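PDB 3UN6: ABC transporter substrate-binding protein from Staphylococcus aureus subsp. aureus NCTC 8325, which is of unconfirmed function but probably captures a ligand for an ABC-type import system, and carries zinc in the crystal. Local coordinates for residues L42-T45 and H46-N49; Q256-D259 and I260-H264. All blocks are in the same frame, centred on the assembly; numbering follows the deposited sequence.

Contact 1. Residues L42-T45 and H46-N49. With ZN (zinc ion), chain B.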
loop_
_atom_site.group_PDB
_atom_site.type_symbol
_atom_site.label_atom_id
_atom_site.label_comp_id
_atom_site.label_asym_id
_atom_site.label_seq_id
_atom_site.Cartn_x
_atom_site.Cartn_y
_atom_site.Cartn_z
ATOM N N LEU A 42 -5.359 0.761 -6.363
ATOM C CA LEU A 42 -5.801 -0.622 -6.300
ATOM C C LEU A 42 -6.796 -0.703 -5.128
ATOM O O LEU A 42 -6.630 0.057 -4.125
ATOM C CB LEU A 42 -4.638 -1.592 -6.101
ATOM C CG LEU A 42 -3.957 -2.179 -7.346
ATOM C CD1 LEU A 42 -3.123 -1.126 -8.141
ATOM C CD2 LEU A 42 -3.068 -3.372 -6.902
ATOM N N PRO A 43 -7.814 -1.613 -5.216
ATOM C CA PRO A 43 -8.867 -1.760 -4.183
ATOM C C PRO A 43 -8.401 -2.542 -2.934
ATOM O O PRO A 43 -8.871 -3.627 -2.646
ATOM C CB PRO A 43 -9.979 -2.507 -4.926
ATOM C CG PRO A 43 -9.235 -3.394 -5.894
ATOM C CD PRO A 43 -7.979 -2.619 -6.292
ATOM N N ILE A 44 -7.478 -1.932 -2.205
ATOM C CA ILE A 44 -6.901 -2.491 -1.008
ATOM C C ILE A 44 -7.093 -1.440 0.081
ATOM O O ILE A 44 -7.332 -0.273 -0.230
ATOM C CB ILE A 44 -5.433 -2.756 -1.200
ATOM C CG1 ILE A 44 -4.724 -1.471 -1.685
ATOM C CG2 ILE A 44 -5.236 -3.912 -2.205
ATOM C CD1 ILE A 44 -3.218 -1.618 -1.897
ATOM N N THR A 45 -6.997 -1.839 1.344
ATOM C CA THR A 45 -7.186 -0.881 2.454
ATOM C C THR A 45 -6.165 0.251 2.429
ATOM O O THR A 45 -6.411 1.328 2.987
ATOM C CB THR A 45 -7.094 -1.540 3.840
ATOM O OG1 THR A 45 -5.756 -1.999 4.076
ATOM C CG2 THR A 45 -8.096 -2.692 3.975
ATOM N N HIS A 46 -5.035 0.029 1.772
ATOM C CA HIS A 46 -4.009 1.046 1.739
ATOM C C HIS A 46 -4.386 2.263 0.930
ATOM O O HIS A 46 -3.734 3.303 1.052
ATOM C CB HIS A 46 -2.669 0.491 1.256
ATOM C CG HIS A 46 -2.156 -0.629 2.100
ATOM N ND1 HIS A 46 -1.009 -1.319 1.795
ATOM C CD2 HIS A 46 -2.671 -1.217 3.207
ATOM C CE1 HIS A 46 -0.810 -2.255 2.703
ATOM N NE2 HIS A 46 -1.809 -2.218 3.570
ATOM N N SER A 47 -5.440 2.150 0.132
ATOM C CA SER A 47 -5.880 3.270 -0.685
ATOM C C SER A 47 -7.224 3.821 -0.261
ATOM O O SER A 47 -7.727 4.731 -0.904
ATOM C CB SER A 47 -5.973 2.812 -2.163
ATOM O OG SER A 47 -7.114 1.999 -2.350
ATOM N N ALA A 48 -7.798 3.297 0.829
ATOM C CA ALA A 48 -9.151 3.643 1.261
ATOM C C ALA A 48 -9.329 5.100 1.702
ATOM O O ALA A 48 -10.440 5.614 1.648
ATOM C CB ALA A 48 -9.594 2.705 2.379
ATOM N N ASN A 49 -8.254 5.765 2.128
ATOM C CA ASN A 49 -8.374 7.176 2.504
ATOM C C ASN A 49 -8.720 8.046 1.282
ATOM O O ASN A 49 -9.271 9.108 1.437
ATOM C CB ASN A 49 -7.123 7.721 3.201
ATOM C CG ASN A 49 -7.400 9.028 3.935
ATOM O OD1 ASN A 49 -8.384 9.148 4.650
ATOM N ND2 ASN A 49 -6.545 10.006 3.744
HETATM ZN ZN ZN B . 0.481 -1.083 0.323
HETATM O O HOH W 1 0.012 -2.963 -1.075
#
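S47 N donates to I44 O (3.1 Å) and A48 N to T45 O (3.2 Å), two i to i+3 backbone bonds that carry the chain from the inverse gamma turn centred on P43, just after strand 36-41, through a 3-10 winding toward helix 48-58. S47 adds a side-chain clasp: its OG donates to L42 O at 2.7 Å, tilted 19° from the carbonyl plane. The hydroxyl lies between its own backbone N and carbonyl carbon (chi1 75°), which puts OG within bonding distance of L42 O. In H46, CG is anti to the carbonyl carbon (chi1 -59°), and ND1 binds zinc at 2.1 Å; SG of C220 and SG of C221 complete the protein ligands, and a water oxygen binds the zinc at 2.4 Å. I44 CD1 packs at 3.8 Å against H46 CB, approaching the imidazole obliquely, while T45 OG1 passes 3.3 Å from H46 CD2; T45 OG1 and T279 OG1 share a hydrogen bond. H114 stacks on the imidazole, and NE2 makes a weak hydrogen bond to G117 O. This placement is consistent with the substrate-binding-protein fold, in which the loop after the first strand commonly lines the cleft between the lobes. The chemistry implies a metal ligand steadied from several directions: zinc at one ring nitrogen, a weak hydrogen bond to G117 O at the other, and a buried hydrogen-bonded turn carrying the residue.

Contact 2. Residues Q256-D259 and I260-H264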
loop_
_atom_site.group_PDB
_atom_site.type_symbol
_atom_site.label_atom_id
_atom_site.label_comp_id
_atom_site.label_asym_id
_atom_site.label_seq_id
_atom_site.Cartn_x
_atom_site.Cartn_y
_atom_site.Cartn_z
ATOM N N GLN A 256 -16.702 3.873 10.221
ATOM C CA GLN A 256 -16.504 4.638 8.991
ATOM C C GLN A 256 -15.592 3.971 7.973
ATOM O O GLN A 256 -15.934 3.929 6.796
ATOM C CB GLN A 256 -15.978 6.051 9.297
ATOM C CG GLN A 256 -17.054 7.162 9.263
ATOM C CD GLN A 256 -17.477 7.539 7.813
ATOM O OE1 GLN A 256 -17.194 6.809 6.853
ATOM N NE2 GLN A 256 -18.146 8.681 7.666
ATOM N N SER A 257 -14.438 3.467 8.395
ATOM C CA SER A 257 -13.521 2.862 7.429
ATOM C C SER A 257 -14.182 1.657 6.758
ATOM O O SER A 257 -14.012 1.458 5.548
ATOM C CB SER A 257 -12.173 2.487 8.054
ATOM O OG SER A 257 -12.338 1.645 9.180
ATOM N N VAL A 258 -14.940 0.879 7.535
ATOM C CA VAL A 258 -15.670 -0.274 6.993
ATOM C C VAL A 258 -16.712 0.208 5.996
ATOM O O VAL A 258 -16.763 -0.272 4.878
ATOM C CB VAL A 258 -16.382 -1.142 8.101
ATOM C CG1 VAL A 258 -17.299 -2.201 7.458
ATOM C CG2 VAL A 258 -15.332 -1.814 9.039
ATOM N N ASP A 259 -17.540 1.164 6.413
ATOM C CA ASP A 259 -18.605 1.713 5.551
ATOM C C ASP A 259 -18.037 2.283 4.232
ATOM O O ASP A 259 -18.600 2.055 3.159
ATOM C CB ASP A 259 -19.411 2.783 6.309
ATOM C CG ASP A 259 -20.228 2.199 7.492
ATOM O OD1 ASP A 259 -20.537 0.990 7.482
ATOM O OD2 ASP A 259 -20.566 2.966 8.424
ATOM N N ILE A 260 -16.933 3.018 4.311
ATOM C CA ILE A 260 -16.278 3.528 3.087
ATOM C C ILE A 260 -15.913 2.397 2.134
ATOM O O ILE A 260 -16.230 2.431 0.957
ATOM C CB ILE A 260 -14.994 4.328 3.412
ATOM C CG1 ILE A 260 -15.325 5.812 3.595
ATOM C CG2 ILE A 260 -14.014 4.230 2.293
ATOM C CD1 ILE A 260 -15.895 6.494 2.308
HETATM N N MSE A 261 -15.236 1.389 2.661
HETATM C CA MSE A 261 -14.796 0.285 1.846
HETATM C C MSE A 261 -15.924 -0.591 1.294
HETATM O O MSE A 261 -15.850 -1.001 0.137
HETATM C CB MSE A 261 -13.790 -0.562 2.610
HETATM C CG MSE A 261 -12.537 0.231 2.965
HETATM SE SE MSE A 261 -11.198 -0.936 3.666
HETATM C CE MSE A 261 -11.975 -1.485 5.153
ATOM N N THR A 262 -16.961 -0.867 2.086
ATOM C CA THR A 262 -18.048 -1.715 1.592
ATOM C C THR A 262 -18.685 -1.065 0.389
ATOM O O THR A 262 -19.121 -1.736 -0.559
ATOM C CB THR A 262 -19.118 -2.011 2.664
ATOM O OG1 THR A 262 -19.582 -0.783 3.238
ATOM C CG2 THR A 262 -18.548 -2.905 3.769
ATOM N N HIS A 263 -18.733 0.254 0.416
ATOM C CA HIS A 263 -19.302 0.980 -0.678
ATOM C C HIS A 263 -18.524 0.789 -1.986
ATOM O O HIS A 263 -19.106 0.444 -3.014
ATOM C CB HIS A 263 -19.361 2.468 -0.321
ATOM C CG HIS A 263 -19.987 3.310 -1.388
ATOM N ND1 HIS A 263 -21.340 3.549 -1.448
ATOM C CD2 HIS A 263 -19.445 3.950 -2.452
ATOM C CE1 HIS A 263 -21.607 4.313 -2.493
ATOM N NE2 HIS A 263 -20.473 4.568 -3.122
ATOM N N HIS A 264 -17.210 0.978 -1.923
ATOM C CA HIS A 264 -16.339 0.969 -3.098
ATOM C C HIS A 264 -15.747 -0.348 -3.528
ATOM O O HIS A 264 -15.522 -0.554 -4.726
ATOM C CB HIS A 264 -15.162 1.922 -2.870
ATOM C CG HIS A 264 -15.544 3.364 -2.906
ATOM N ND1 HIS A 264 -15.962 4.057 -1.787
ATOM C CD2 HIS A 264 -15.584 4.245 -3.934
ATOM C CE1 HIS A 264 -16.229 5.307 -2.126
ATOM N NE2 HIS A 264 -16.016 5.445 -3.422
#
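Q256 O, S257 O and V258 O each accept an i to i+4 backbone bond within helix 254-264: from I260 N at 2.8 Å, M261 N at 3.1 Å and T262 N at 2.9 Å. D259 O serves two donors from the same face of its plane. H263 N reaches it at 3.3 Å, and T262 OG1 comes in at 3.0 Å from above the carbonyl plane. T262 can do this because its hydroxyl sits between the backbone N and carbonyl carbon (chi1 53°), folded back on the preceding turn; its methyl CG2 then meets V258 CG1 at 4.0 Å. The next carbonyl, I260 O, is taken up by the H264 side chain: ND1 donates at 3.2 Å with the oxygen almost in the ring plane, supplementing a weak bond from H264 N. H263 CD2 lies over one face of that imidazole, offset toward its rim. Elsewhere, S257 OG bonds back to R254 O, and D259 OD1 forms a salt bridge with R269 of the next helix. The aliphatic part of Q256 bends at chi2, bringing OE1 close to I260 CG1. Selenomethionine M261 runs back along the turn, its CG 3.2 Å from S257 O, and also packs on A276 of helix 269-277; I260 faces M51 and M52 of helix 48-58. The chemistry implies a helix in which two successive carbonyls, D259 O and I260 O, gain side-chain donors from T262 and H264 where the backbone bonds are long or weak, while its apolar residues join it to two neighbouring helices.

Overall arrangement
Contact 1 is the loop and 3-10 turn leading into helix 48-58, and contact 2 lies on helix 254-264, which packs against it; their centres are 10 Å apart. M261 is the joint: its SE lies 3.6 Å from T45 CG2, and its CG 3.9 Å from A48 CB, while I260 CG2 approaches A48 O at 3.9 Å. All three meetings are packing. Of the two, only 42-49 binds a zinc, through H46; the M261 side chain is about 9 Å from that of H46 and about 12 Å from a bound zinc. Helix 254-264 thus backs the zinc-binding turn from behind T45 and A48, farther from the chain centre (about 17 Å, against 7 Å for contact 1).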